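Local coordinates for putative cytoplasmic protein (Salmonella typhimurium LT2, PDB 2Q02) that is of unknown function but adopts a xylose isomerase-like TIM barrel that binds zinc, and may act as an isomerase like its relatives, at residues R8-R13 against I241-P246; F33-L38 against E66-N71; L102-L107 against G136-L141; S150-Q155 against S186-S191; K166-T171 against I193-L198. All coordinates share one frame; numbering follows the deposited sequence.

Interaction 1: residues R8-R13 against I241-P246. With ZN (zinc ion), chain E.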
# COMPACT_ATOMS: atom_id res chain seq x y z
N ARG A 8 -8.91 10.57 -6.73
CA ARG A 8 -8.33 10.04 -5.49
C ARG A 8 -8.07 8.54 -5.52
O ARG A 8 -7.52 8.02 -4.57
CB ARG A 8 -9.23 10.32 -4.28
CG ARG A 8 -9.35 11.78 -3.91
CD ARG A 8 -10.39 11.99 -2.81
NE ARG A 8 -10.01 11.30 -1.58
CZ ARG A 8 -10.81 11.13 -0.52
NH1 ARG A 8 -12.04 11.61 -0.51
NH2 ARG A 8 -10.38 10.45 0.53
N PHE A 9 -8.48 7.84 -6.57
CA PHE A 9 -8.23 6.39 -6.65
C PHE A 9 -6.91 6.08 -7.33
O PHE A 9 -6.48 6.79 -8.25
CB PHE A 9 -9.40 5.65 -7.32
CG PHE A 9 -10.63 5.57 -6.46
CD1 PHE A 9 -10.62 4.83 -5.27
CD2 PHE A 9 -11.81 6.21 -6.83
CE1 PHE A 9 -11.73 4.76 -4.44
CE2 PHE A 9 -12.96 6.13 -6.00
CZ PHE A 9 -12.91 5.40 -4.80
N CYS A 10 -6.25 5.03 -6.85
CA CYS A 10 -4.91 4.61 -7.34
C CYS A 10 -4.93 3.12 -7.63
O CYS A 10 -5.53 2.35 -6.89
CB CYS A 10 -3.84 4.91 -6.27
SG CYS A 10 -2.12 4.47 -6.65
N ILE A 11 -4.30 2.71 -8.71
CA ILE A 11 -4.27 1.30 -9.02
C ILE A 11 -2.88 0.76 -8.71
O ILE A 11 -1.88 1.16 -9.33
CB ILE A 11 -4.65 1.01 -10.48
CG1 ILE A 11 -5.91 1.82 -10.90
CG2 ILE A 11 -4.85 -0.50 -10.69
CD1 ILE A 11 -7.13 1.60 -10.03
N ASN A 12 -2.83 -0.15 -7.75
CA ASN A 12 -1.60 -0.85 -7.43
C ASN A 12 -1.32 -1.93 -8.52
O ASN A 12 -2.24 -2.66 -8.96
CB ASN A 12 -1.70 -1.46 -6.02
CG ASN A 12 -0.38 -1.96 -5.49
OD1 ASN A 12 0.25 -2.81 -6.12
ND2 ASN A 12 0.05 -1.46 -4.32
N ARG A 13 -0.06 -2.04 -8.93
CA ARG A 13 0.33 -2.96 -9.99
C ARG A 13 0.15 -4.45 -9.65
O ARG A 13 0.21 -5.28 -10.56
CB ARG A 13 1.76 -2.71 -10.46
CG ARG A 13 2.07 -3.40 -11.78
CD ARG A 13 3.52 -3.27 -12.22
NE ARG A 13 3.76 -3.98 -13.49
CZ ARG A 13 4.92 -4.51 -13.87
NH1 ARG A 13 5.98 -4.42 -13.09
NH2 ARG A 13 5.01 -5.13 -15.03
N ILE A 241 -5.51 9.28 -0.65
CA ILE A 241 -5.66 8.36 -1.77
C ILE A 241 -6.12 6.96 -1.31
O ILE A 241 -5.67 6.43 -0.28
CB ILE A 241 -4.32 8.25 -2.56
CG1 ILE A 241 -3.95 9.62 -3.16
CG2 ILE A 241 -4.41 7.18 -3.65
CD1 ILE A 241 -2.53 9.71 -3.73
N TYR A 242 -7.05 6.40 -2.08
CA TYR A 242 -7.43 5.01 -1.95
C TYR A 242 -6.83 4.26 -3.14
O TYR A 242 -7.08 4.59 -4.30
CB TYR A 242 -8.96 4.89 -1.97
CG TYR A 242 -9.66 5.48 -0.75
CD1 TYR A 242 -9.62 4.83 0.48
CD2 TYR A 242 -10.38 6.68 -0.85
CE1 TYR A 242 -10.25 5.35 1.59
CE2 TYR A 242 -11.04 7.22 0.27
CZ TYR A 242 -10.95 6.54 1.48
OH TYR A 242 -11.57 7.02 2.60
N ALA A 243 -6.03 3.25 -2.82
CA ALA A 243 -5.32 2.43 -3.80
C ALA A 243 -5.79 1.01 -3.64
O ALA A 243 -5.81 0.51 -2.53
CB ALA A 243 -3.81 2.49 -3.58
N PHE A 244 -6.14 0.38 -4.76
CA PHE A 244 -6.61 -1.00 -4.79
C PHE A 244 -5.41 -1.94 -4.88
O PHE A 244 -4.60 -1.81 -5.79
CB PHE A 244 -7.58 -1.21 -5.96
CG PHE A 244 -8.92 -0.54 -5.76
CD1 PHE A 244 -9.84 -1.05 -4.86
CD2 PHE A 244 -9.25 0.62 -6.47
CE1 PHE A 244 -11.07 -0.42 -4.66
CE2 PHE A 244 -10.50 1.25 -6.29
CZ PHE A 244 -11.40 0.73 -5.38
N GLU A 245 -5.31 -2.87 -3.91
CA GLU A 245 -4.14 -3.77 -3.78
C GLU A 245 -4.57 -5.23 -3.49
O GLU A 245 -4.40 -5.74 -2.39
CB GLU A 245 -3.15 -3.25 -2.71
CG GLU A 245 -1.82 -4.05 -2.63
CD GLU A 245 -1.02 -3.80 -1.35
OE1 GLU A 245 -1.61 -3.70 -0.26
OE2 GLU A 245 0.23 -3.72 -1.42
N PRO A 246 -5.13 -5.91 -4.49
CA PRO A 246 -5.32 -7.34 -4.36
C PRO A 246 -4.01 -8.15 -4.52
O PRO A 246 -3.05 -7.65 -5.13
CB PRO A 246 -6.29 -7.64 -5.50
CG PRO A 246 -5.96 -6.66 -6.52
CD PRO A 246 -5.64 -5.40 -5.77
ZN ZN E . -0.95 -2.89 1.61
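Phe9, Tyr242 and Phe244 all turn CG opposite their carbonyl carbons, chi1 near -70°, and this shared setting lays their rings along one face of the sheet. The rings of Phe9 and Phe244 are nearly parallel, 21° apart, yet slid well past each other; Phe9 CD1 reaches Phe244 CE2 at 3.7 Å. The same CD1 rests on Tyr242 CB, while Ile11 CD1 meets the Phe244 ring at its edge. Arg8, bent at chi3 (62°), runs alongside Tyr242 and brings NH2 to within 3.3 Å of Tyr242 CE2. Arg8 NE hydrogen-bonds Gly240 O, and Glu234 OE2 joins Arg8 NH2 in a salt bridge and the Tyr242 hydroxyl in a hydrogen bond. Strands 9-12 and 242-244 are the first and last of the TIM barrel, and their parallel pairing closes the eight-stranded cylinder. Its hydrogen bonds alternate between the strands: Tyr242 N to Arg8 O (3.0 Å), Cys10 N to Tyr242 O (2.7 Å), Phe244 N to Cys10 O, and Asn12 N to Phe244 O (3.1 Å). On the opposite face from the rings, Cys10 CB packs against Ala243 CB at 3.6 Å and also meets Ile241 CG2. Asn12, its OD1 accepting from Lys14 N, lies beside Glu245, ND2 3.6 Å from Glu245 CG. Glu245 OE1 continues to the zinc ion at 2.1 Å, and OE2 forms a salt bridge with Arg39.

Interaction 2: residues F33-L38 against E66-N71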
# COMPACT_ATOMS: atom_id res chain seq x y z
N PHE A 33 -8.11 6.90 -14.52
CA PHE A 33 -7.43 7.20 -13.26
C PHE A 33 -6.06 7.76 -13.59
O PHE A 33 -5.57 7.60 -14.69
CB PHE A 33 -7.32 5.95 -12.37
CG PHE A 33 -8.65 5.36 -12.04
CD1 PHE A 33 -9.51 6.03 -11.18
CD2 PHE A 33 -9.08 4.19 -12.65
CE1 PHE A 33 -10.77 5.52 -10.90
CE2 PHE A 33 -10.33 3.67 -12.38
CZ PHE A 33 -11.18 4.33 -11.50
N ASN A 34 -5.45 8.43 -12.62
CA ASN A 34 -4.18 9.12 -12.84
C ASN A 34 -3.12 8.78 -11.78
O ASN A 34 -2.15 9.51 -11.63
CB ASN A 34 -4.42 10.64 -12.89
CG ASN A 34 -5.00 11.19 -11.57
OD1 ASN A 34 -4.95 10.56 -10.51
ND2 ASN A 34 -5.55 12.39 -11.65
N LYS A 35 -3.31 7.67 -11.09
CA LYS A 35 -2.41 7.23 -10.03
C LYS A 35 -2.15 5.74 -10.08
O LYS A 35 -3.08 4.96 -10.30
CB LYS A 35 -2.99 7.60 -8.65
CG LYS A 35 -3.03 9.11 -8.40
CD LYS A 35 -3.77 9.52 -7.13
CE LYS A 35 -3.59 11.00 -6.86
NZ LYS A 35 -4.13 11.68 -8.02
N VAL A 36 -0.89 5.36 -9.90
CA VAL A 36 -0.50 3.95 -9.75
C VAL A 36 0.55 3.77 -8.67
O VAL A 36 1.12 4.73 -8.18
CB VAL A 36 0.13 3.34 -11.04
CG1 VAL A 36 -0.89 3.30 -12.15
CG2 VAL A 36 1.38 4.14 -11.48
N GLU A 37 0.80 2.52 -8.34
CA GLU A 37 1.92 2.11 -7.50
C GLU A 37 2.70 1.06 -8.26
O GLU A 37 2.10 0.14 -8.84
CB GLU A 37 1.42 1.48 -6.20
CG GLU A 37 0.67 2.41 -5.26
CD GLU A 37 0.29 1.72 -3.96
OE1 GLU A 37 -0.81 1.10 -3.93
OE2 GLU A 37 1.11 1.76 -2.99
N LEU A 38 4.02 1.16 -8.23
CA LEU A 38 4.88 0.09 -8.74
C LEU A 38 5.37 -0.79 -7.59
O LEU A 38 5.10 -0.50 -6.42
CB LEU A 38 6.05 0.67 -9.56
CG LEU A 38 5.69 1.33 -10.91
CD1 LEU A 38 6.93 1.85 -11.59
CD2 LEU A 38 4.94 0.39 -11.84
N GLU A 66 0.64 9.64 -12.18
CA GLU A 66 1.57 9.81 -11.07
C GLU A 66 1.87 8.45 -10.47
O GLU A 66 0.97 7.72 -10.11
CB GLU A 66 0.98 10.72 -9.99
CG GLU A 66 1.61 10.53 -8.60
CD GLU A 66 1.28 11.65 -7.59
OE1 GLU A 66 0.09 12.03 -7.44
OE2 GLU A 66 2.25 12.14 -6.94
N ILE A 67 3.15 8.11 -10.35
CA ILE A 67 3.54 6.92 -9.60
C ILE A 67 3.60 7.33 -8.13
O ILE A 67 4.50 8.05 -7.73
CB ILE A 67 4.89 6.38 -10.07
CG1 ILE A 67 4.80 5.96 -11.55
CG2 ILE A 67 5.35 5.20 -9.17
CD1 ILE A 67 6.12 5.67 -12.20
N VAL A 68 2.64 6.88 -7.34
CA VAL A 68 2.48 7.38 -5.98
C VAL A 68 3.44 6.69 -5.03
O VAL A 68 4.08 7.36 -4.21
CB VAL A 68 1.03 7.21 -5.44
CG1 VAL A 68 0.94 7.71 -4.01
CG2 VAL A 68 -0.01 7.93 -6.36
N THR A 69 3.54 5.37 -5.09
CA THR A 69 4.54 4.69 -4.26
C THR A 69 5.24 3.57 -4.98
O THR A 69 4.82 3.14 -6.06
CB THR A 69 3.95 4.04 -2.95
OG1 THR A 69 3.42 2.74 -3.24
CG2 THR A 69 2.86 4.90 -2.34
N ILE A 70 6.31 3.12 -4.34
CA ILE A 70 6.88 1.81 -4.59
C ILE A 70 6.70 0.93 -3.37
O ILE A 70 6.87 1.36 -2.24
CB ILE A 70 8.36 1.96 -4.99
CG1 ILE A 70 8.42 2.61 -6.38
CG2 ILE A 70 9.05 0.60 -4.99
CD1 ILE A 70 9.79 2.95 -6.85
N ASN A 71 6.28 -0.30 -3.60
CA ASN A 71 6.18 -1.35 -2.58
C ASN A 71 7.26 -2.39 -2.85
O ASN A 71 7.25 -2.96 -3.95
CB ASN A 71 4.84 -2.10 -2.67
CG ASN A 71 3.66 -1.24 -2.28
OD1 ASN A 71 3.14 -1.39 -1.17
ND2 ASN A 71 3.21 -0.35 -3.20
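The beta-alpha-beta unit made of strand 35-39, helix 53-62 and strand 66-73 brings Glu37 beside Thr69 and Asn71 inside the barrel. Glu37 OE2 takes the hydroxyl of Thr69 at a short 2.5 Å, OG1 to OE2, on its anti lone pair. Asn71 ND2 reaches the same oxygen at 3.0 Å but from well above the carboxylate plane, although OE2 lies almost within the amide plane of Asn71. With CG opposite the carbonyl carbon (chi1 -65°) and the chain extended beyond it, the glutamate runs parallel to Thr69 and delivers its end to both donors. OE2 also accepts from NE2 of the zinc ligand His197, so three donors grip this one buried oxygen, while OE1 has a weak bond from Asn12 ND2. The backbones are joined in parallel fashion: Val36 N to Glu66 O (3.0 Å), Val68 N to Val36 O (2.8 Å) and Leu38 N to Thr69 O (3.0 Å). Between the pairs Val36-Ile67 and Leu38-Ile70 the later strand holds one residue more. Apolar side chains take the outer face, where Ile67 CD1 meets Leu38 CD1 at 4.0 Å and Ile67 CG1 meets Val36 CG2. Nearer the strand starts, Val68 CG2 lies against CB and CG of Lys35. A carboxylate held behind a metal-bound histidine is a second-shell arrangement typical of zinc sites, here built on neighbouring strands of a TIM barrel.

Interaction 3: residues L102-L107 against G136-L141. With ZN (zinc ion), chain E.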
# COMPACT_ATOMS: atom_id res chain seq x y z
N LEU A 102 8.05 5.61 -0.76
CA LEU A 102 8.42 4.21 -0.69
C LEU A 102 7.81 3.63 0.58
O LEU A 102 7.83 4.25 1.67
CB LEU A 102 9.94 4.02 -0.72
CG LEU A 102 10.59 2.66 -0.44
CD1 LEU A 102 10.27 1.67 -1.53
CD2 LEU A 102 12.07 2.81 -0.31
N VAL A 103 7.24 2.43 0.43
CA VAL A 103 6.55 1.76 1.52
C VAL A 103 7.49 0.92 2.36
O VAL A 103 8.36 0.21 1.83
CB VAL A 103 5.44 0.83 0.96
CG1 VAL A 103 4.78 0.04 2.09
CG2 VAL A 103 4.40 1.63 0.20
N LEU A 104 7.28 0.96 3.67
CA LEU A 104 8.11 0.23 4.65
C LEU A 104 7.26 -0.79 5.43
O LEU A 104 6.20 -0.45 6.00
CB LEU A 104 8.73 1.22 5.64
CG LEU A 104 9.65 2.28 5.04
CD1 LEU A 104 9.84 3.44 5.98
CD2 LEU A 104 11.02 1.70 4.69
N CYS A 105 7.70 -2.04 5.44
CA CYS A 105 6.97 -3.11 6.10
C CYS A 105 7.78 -3.70 7.23
O CYS A 105 8.97 -3.99 7.05
CB CYS A 105 6.65 -4.24 5.11
SG CYS A 105 5.37 -3.80 3.92
N PRO A 106 7.12 -3.97 8.38
CA PRO A 106 7.81 -4.45 9.58
C PRO A 106 8.14 -5.92 9.50
O PRO A 106 7.50 -6.64 8.74
CB PRO A 106 6.77 -4.25 10.69
CG PRO A 106 5.44 -4.49 9.99
CD PRO A 106 5.65 -3.90 8.59
N LEU A 107 9.11 -6.35 10.29
CA LEU A 107 9.43 -7.77 10.43
C LEU A 107 8.16 -8.56 10.77
O LEU A 107 7.32 -8.11 11.56
CB LEU A 107 10.52 -8.01 11.48
CG LEU A 107 10.99 -9.46 11.65
CD1 LEU A 107 11.87 -9.91 10.47
CD2 LEU A 107 11.73 -9.67 12.96
N GLY A 136 8.22 8.50 3.24
CA GLY A 136 8.11 7.15 3.78
C GLY A 136 6.70 6.84 4.26
O GLY A 136 6.05 7.66 4.92
N LEU A 137 6.25 5.64 3.92
CA LEU A 137 4.97 5.15 4.38
C LEU A 137 5.18 3.84 5.18
O LEU A 137 5.61 2.81 4.61
CB LEU A 137 4.03 4.92 3.19
CG LEU A 137 3.45 6.15 2.51
CD1 LEU A 137 2.66 5.73 1.29
CD2 LEU A 137 2.58 6.94 3.49
N VAL A 138 4.90 3.89 6.48
CA VAL A 138 5.00 2.72 7.35
C VAL A 138 3.69 1.97 7.32
O VAL A 138 2.65 2.52 7.71
CB VAL A 138 5.31 3.13 8.79
CG1 VAL A 138 5.23 1.94 9.71
CG2 VAL A 138 6.69 3.83 8.87
N GLU A 139 3.73 0.73 6.85
CA GLU A 139 2.52 -0.10 6.77
C GLU A 139 2.54 -1.20 7.81
O GLU A 139 3.24 -2.19 7.64
CB GLU A 139 2.41 -0.77 5.41
CG GLU A 139 1.21 -1.72 5.27
CD GLU A 139 0.89 -2.05 3.84
OE1 GLU A 139 1.81 -1.96 2.99
OE2 GLU A 139 -0.27 -2.42 3.55
N PRO A 140 1.78 -1.03 8.90
CA PRO A 140 1.58 -2.14 9.81
C PRO A 140 0.93 -3.36 9.13
O PRO A 140 0.04 -3.21 8.27
CB PRO A 140 0.64 -1.58 10.88
CG PRO A 140 0.66 -0.12 10.75
CD PRO A 140 1.11 0.20 9.35
N LEU A 141 1.40 -4.55 9.52
CA LEU A 141 0.86 -5.82 9.06
C LEU A 141 0.10 -6.45 10.20
O LEU A 141 0.61 -6.57 11.30
CB LEU A 141 1.97 -6.77 8.63
CG LEU A 141 3.00 -6.22 7.67
CD1 LEU A 141 4.11 -7.20 7.51
CD2 LEU A 141 2.39 -5.89 6.33
ZN ZN E . -0.95 -2.89 1.61
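Leu137 O is gripped twice, by Leu104 N at 2.7 Å and by a CA-H...O contact from Val103 CA. These residues lie on the parallel strands 101-104 and 135-138, which helix 115-130 links as a right-handed beta-alpha-beta crossover of the TIM barrel. One rung on, Glu139 N gives Leu104 O an almost straight bond, 2.9 Å and 177° at the hydrogen, pinning the backbone of a zinc ligand just past the strand end. Glu139 CG stands opposite its own N (chi1 177°) and the chain runs out extended, carrying OE2 to the zinc ion at 2.1 Å. OE1 stays 3.2 Å from the zinc ion and lies 3.7 Å from Val103 CG1, whose side chain slants across that of Glu139. Asp170, His197 and Glu245 complete the protein's share of the site. Beyond the strands, the ring of Pro106 slants across Leu141; its CD lies 3.1 Å from Glu139 O and 3.6 Å from Leu141 CG.

Interaction 4: residues S150-Q155 against S186-S191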
# COMPACT_ATOMS: atom_id res chain seq x y z
N SER A 150 -0.45 -2.42 14.96
CA SER A 150 -1.35 -1.30 15.23
C SER A 150 -0.89 -0.06 14.47
O SER A 150 0.27 0.37 14.58
CB SER A 150 -1.41 -0.97 16.72
OG SER A 150 -2.10 0.25 16.95
N ALA A 151 -1.82 0.50 13.71
CA ALA A 151 -1.61 1.79 13.06
C ALA A 151 -1.46 2.92 14.09
O ALA A 151 -0.65 3.84 13.90
CB ALA A 151 -2.75 2.08 12.08
N VAL A 152 -2.24 2.84 15.17
CA VAL A 152 -2.19 3.83 16.25
C VAL A 152 -0.79 3.87 16.88
O VAL A 152 -0.20 4.94 17.03
CB VAL A 152 -3.25 3.51 17.34
CG1 VAL A 152 -2.92 4.22 18.67
CG2 VAL A 152 -4.64 3.85 16.86
N TRP A 153 -0.27 2.70 17.22
CA TRP A 153 1.04 2.54 17.85
C TRP A 153 2.14 2.94 16.85
O TRP A 153 3.12 3.57 17.24
CB TRP A 153 1.20 1.10 18.33
CG TRP A 153 2.47 0.74 18.99
CD1 TRP A 153 3.38 -0.18 18.55
CD2 TRP A 153 2.99 1.25 20.24
NE1 TRP A 153 4.44 -0.26 19.43
CE2 TRP A 153 4.22 0.59 20.48
CE3 TRP A 153 2.52 2.19 21.17
CZ2 TRP A 153 5.00 0.84 21.62
CZ3 TRP A 153 3.31 2.44 22.33
CH2 TRP A 153 4.53 1.77 22.53
N ALA A 154 1.96 2.59 15.58
CA ALA A 154 2.88 3.01 14.53
C ALA A 154 2.97 4.55 14.44
O ALA A 154 4.06 5.10 14.27
CB ALA A 154 2.47 2.42 13.18
N GLN A 155 1.83 5.22 14.53
CA GLN A 155 1.81 6.69 14.51
C GLN A 155 2.55 7.27 15.73
O GLN A 155 3.24 8.28 15.63
CB GLN A 155 0.36 7.22 14.47
CG GLN A 155 -0.33 6.98 13.16
CD GLN A 155 -1.74 7.59 13.09
OE1 GLN A 155 -2.46 7.71 14.10
NE2 GLN A 155 -2.14 7.98 11.88
N SER A 186 -10.89 6.91 18.41
CA SER A 186 -10.45 7.95 19.36
C SER A 186 -8.95 8.25 19.28
O SER A 186 -8.52 9.36 19.59
CB SER A 186 -10.84 7.56 20.79
OG SER A 186 -10.49 6.21 21.09
N ARG A 187 -8.16 7.27 18.85
CA ARG A 187 -6.71 7.33 18.99
C ARG A 187 -5.96 7.54 17.69
O ARG A 187 -4.80 7.94 17.72
CB ARG A 187 -6.20 6.06 19.67
CG ARG A 187 -6.93 5.71 20.96
CD ARG A 187 -5.97 5.19 22.01
NE ARG A 187 -5.17 6.30 22.54
CZ ARG A 187 -3.88 6.24 22.90
NH1 ARG A 187 -3.19 5.10 22.80
NH2 ARG A 187 -3.28 7.33 23.36
N ILE A 188 -6.60 7.28 16.55
CA ILE A 188 -5.94 7.44 15.25
C ILE A 188 -5.92 8.88 14.79
O ILE A 188 -6.90 9.61 14.94
CB ILE A 188 -6.57 6.55 14.14
CG1 ILE A 188 -5.56 6.33 13.00
CG2 ILE A 188 -7.89 7.15 13.61
CD1 ILE A 188 -4.52 5.28 13.33
N ASP A 189 -4.79 9.28 14.22
CA ASP A 189 -4.68 10.59 13.59
C ASP A 189 -4.83 10.47 12.07
O ASP A 189 -3.95 9.95 11.38
CB ASP A 189 -3.34 11.22 13.96
CG ASP A 189 -3.40 12.71 13.96
OD1 ASP A 189 -4.29 13.26 13.27
OD2 ASP A 189 -2.56 13.32 14.67
N ILE A 190 -5.97 10.94 11.57
CA ILE A 190 -6.34 10.81 10.15
C ILE A 190 -5.39 11.56 9.25
O ILE A 190 -5.08 11.11 8.14
CB ILE A 190 -7.76 11.34 9.91
CG1 ILE A 190 -8.79 10.32 10.41
CG2 ILE A 190 -8.01 11.73 8.43
CD1 ILE A 190 -8.77 8.95 9.68
N SER A 191 -4.93 12.70 9.73
CA SER A 191 -4.01 13.54 8.99
C SER A 191 -2.65 12.87 8.79
O SER A 191 -1.92 13.24 7.87
CB SER A 191 -3.84 14.89 9.71
OG SER A 191 -2.90 14.78 10.77
O HOH W 1 -2.25 8.39 16.56
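Gln155 and Asp189 join two helical elements of the TIM barrel's outer layer, the first turn of helix 151-161 and the turn that leaves helix 180-187. The polar part is a pair of hydrogen bonds between the Gln155 amide and the backbone N and O of Asp189. Asp189 N donates to Gln155 OE1 at 2.8 Å, in the carbonyl plane, on a lone pair and nearly straight (173°). Gln155 NE2 returns a bond of 2.7 Å to Asp189 O, tilted modestly out of the amide plane and more bent; a weak bond to Ala192 O also engages this NE2. With both its oxygen and its nitrogen tied, the amide cannot flip without losing these bonds. A water donates to Gln155 OE1 and to Arg187 O, extending the bridge to the last helical residue. The apolar part centres on Ile188, the first residue past the helix. Its CG1 stands opposite the backbone N (chi1 -158°), and its side chain crosses that of Gln155 at about a right angle, with CD1 3.3 Å from Gln155 OE1, 3.9 Å from Ala151 CB and 3.8 Å from Val152 CG2. Val152 meets Arg187 at a similar angle, both its methyls, CG1 and CG2, lying 3.9 Å from Arg187 CB.

Interaction 5: residues K166-T171 against I193-L198. With ZN (zinc ion), chain E.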
# COMPACT_ATOMS: atom_id res chain seq x y z
N LYS A 166 4.52 8.83 7.37
CA LYS A 166 3.11 8.62 7.65
C LYS A 166 2.75 7.13 7.62
O LYS A 166 3.51 6.30 7.14
CB LYS A 166 2.25 9.38 6.64
CG LYS A 166 2.16 10.89 6.87
CD LYS A 166 1.48 11.57 5.69
CE LYS A 166 0.78 12.86 6.08
NZ LYS A 166 1.63 14.07 5.99
N VAL A 167 1.58 6.80 8.12
CA VAL A 167 1.14 5.43 8.17
C VAL A 167 0.34 5.09 6.91
O VAL A 167 -0.45 5.91 6.42
CB VAL A 167 0.30 5.15 9.46
CG1 VAL A 167 -0.61 3.94 9.31
CG2 VAL A 167 1.22 5.00 10.66
N LEU A 168 0.56 3.88 6.41
CA LEU A 168 -0.19 3.32 5.32
C LEU A 168 -1.25 2.36 5.91
O LEU A 168 -0.92 1.29 6.46
CB LEU A 168 0.75 2.57 4.38
CG LEU A 168 0.20 2.28 2.99
CD1 LEU A 168 1.31 1.61 2.14
CD2 LEU A 168 -1.10 1.43 3.05
N LEU A 169 -2.51 2.77 5.83
CA LEU A 169 -3.59 1.99 6.39
C LEU A 169 -4.08 1.00 5.32
O LEU A 169 -4.62 1.38 4.29
CB LEU A 169 -4.70 2.93 6.87
CG LEU A 169 -5.72 2.41 7.89
CD1 LEU A 169 -6.67 3.54 8.20
CD2 LEU A 169 -6.48 1.17 7.42
N ASP A 170 -3.91 -0.27 5.59
CA ASP A 170 -4.36 -1.31 4.70
C ASP A 170 -5.58 -2.04 5.33
O ASP A 170 -5.48 -2.59 6.43
CB ASP A 170 -3.19 -2.24 4.49
CG ASP A 170 -3.44 -3.26 3.45
OD1 ASP A 170 -4.46 -3.95 3.57
OD2 ASP A 170 -2.59 -3.37 2.55
N THR A 171 -6.74 -2.01 4.66
CA THR A 171 -7.98 -2.51 5.27
C THR A 171 -7.91 -3.99 5.67
O THR A 171 -8.54 -4.39 6.64
CB THR A 171 -9.19 -2.34 4.36
OG1 THR A 171 -8.93 -3.00 3.11
CG2 THR A 171 -9.51 -0.86 4.13
N ILE A 193 -2.22 9.61 8.23
CA ILE A 193 -2.43 8.44 7.39
C ILE A 193 -2.10 8.92 5.98
O ILE A 193 -2.82 9.78 5.43
CB ILE A 193 -3.90 7.94 7.46
CG1 ILE A 193 -4.18 7.27 8.80
CG2 ILE A 193 -4.21 6.94 6.34
CD1 ILE A 193 -5.66 7.05 9.05
N GLY A 194 -1.06 8.37 5.37
CA GLY A 194 -0.58 8.87 4.08
C GLY A 194 -1.19 8.20 2.86
O GLY A 194 -1.14 8.74 1.75
N LEU A 195 -1.71 6.99 3.06
CA LEU A 195 -2.33 6.24 1.98
C LEU A 195 -3.19 5.15 2.56
O LEU A 195 -2.98 4.72 3.69
CB LEU A 195 -1.24 5.64 1.12
CG LEU A 195 -1.62 4.78 -0.07
CD1 LEU A 195 -2.32 5.61 -1.07
CD2 LEU A 195 -0.35 4.17 -0.68
N VAL A 196 -4.18 4.71 1.78
CA VAL A 196 -5.02 3.58 2.17
C VAL A 196 -5.01 2.52 1.07
O VAL A 196 -5.11 2.86 -0.11
CB VAL A 196 -6.48 4.00 2.49
CG1 VAL A 196 -7.33 2.80 2.83
CG2 VAL A 196 -6.51 5.02 3.65
N HIS A 197 -4.83 1.26 1.49
CA HIS A 197 -4.82 0.11 0.61
C HIS A 197 -6.13 -0.67 0.82
O HIS A 197 -6.44 -1.08 1.96
CB HIS A 197 -3.64 -0.83 0.89
CG HIS A 197 -2.36 -0.43 0.21
ND1 HIS A 197 -1.19 -1.13 0.40
CD2 HIS A 197 -2.06 0.58 -0.63
CE1 HIS A 197 -0.22 -0.56 -0.30
NE2 HIS A 197 -0.72 0.48 -0.93
N LEU A 198 -6.87 -0.87 -0.27
CA LEU A 198 -8.16 -1.53 -0.25
C LEU A 198 -8.03 -2.85 -1.01
O LEU A 198 -7.27 -2.97 -2.00
CB LEU A 198 -9.25 -0.67 -0.91
CG LEU A 198 -9.54 0.76 -0.41
CD1 LEU A 198 -10.56 1.47 -1.34
CD2 LEU A 198 -10.02 0.74 1.02
ZN ZN E . -0.95 -2.89 1.61
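Strands 166-170 and 193-198 run parallel, their axes 4.4 Å apart at an angle of 24°, with a beta bulge at Gly194 shifting the register by one residue between the pairs Val167-Ile193 and Leu168-Leu195. Past the bulge, His197 N hydrogen-bonds Leu169 O at 2.8 Å and Thr171 N hydrogen-bonds His197 O at 2.9 Å, fixing the backbone on both sides of the histidine side chain. Leu168 extends opposite its backbone N (chi1 -163°) and lays CD2 over the middle of the imidazole, 3.7 Å from its centroid, a CH-pi contact; its CD1 sits 3.6 Å from His197 CE1. Asp170 OD2 comes to the ring's edge in plane, 3.2 Å from His197 CB, with carboxylate and ring almost perpendicular. His197 ND1 binds the zinc ion at 2.1 Å, and Asp170 OD2 is a further ligand. On the outer face Leu169 CD1 meets Ile193 CD1 at 3.8 Å, and at the strand ends Thr171 CG2 touches Leu198 CD2. Arg215 also bonds Asp170 OD2, so a positive group shares this ligand oxygen with the metal. With ND1 on the metal, NE2 is left to its hydrogen bond with Glu37, which would be expected to strengthen the ring's electron donation to zinc.

In the fold
Interactions 1, 2, 3 and 5 each pair neighbouring strands of the closed barrel and are buried; interaction 4, partly buried, its centre about 16 Å from the centre of the chain, joins helical elements outside it. Interaction 1 closes the barrel between first and last strands, while 2, 3 and 5 tie successive strands. Three of the strand contacts supply zinc ligands, interaction 5 two of them and interactions 1 and 3 one each; interaction 2 contributes a second-shell carboxylate. Polar groups gather near the metal on the inward side, while the outward side is largely apolar. Interaction 4 relies instead on an amide, backbone groups and a water, together with an isoleucine packed on the helix, and its Gln155 packs onto Val167 and Ile193 of interaction 5.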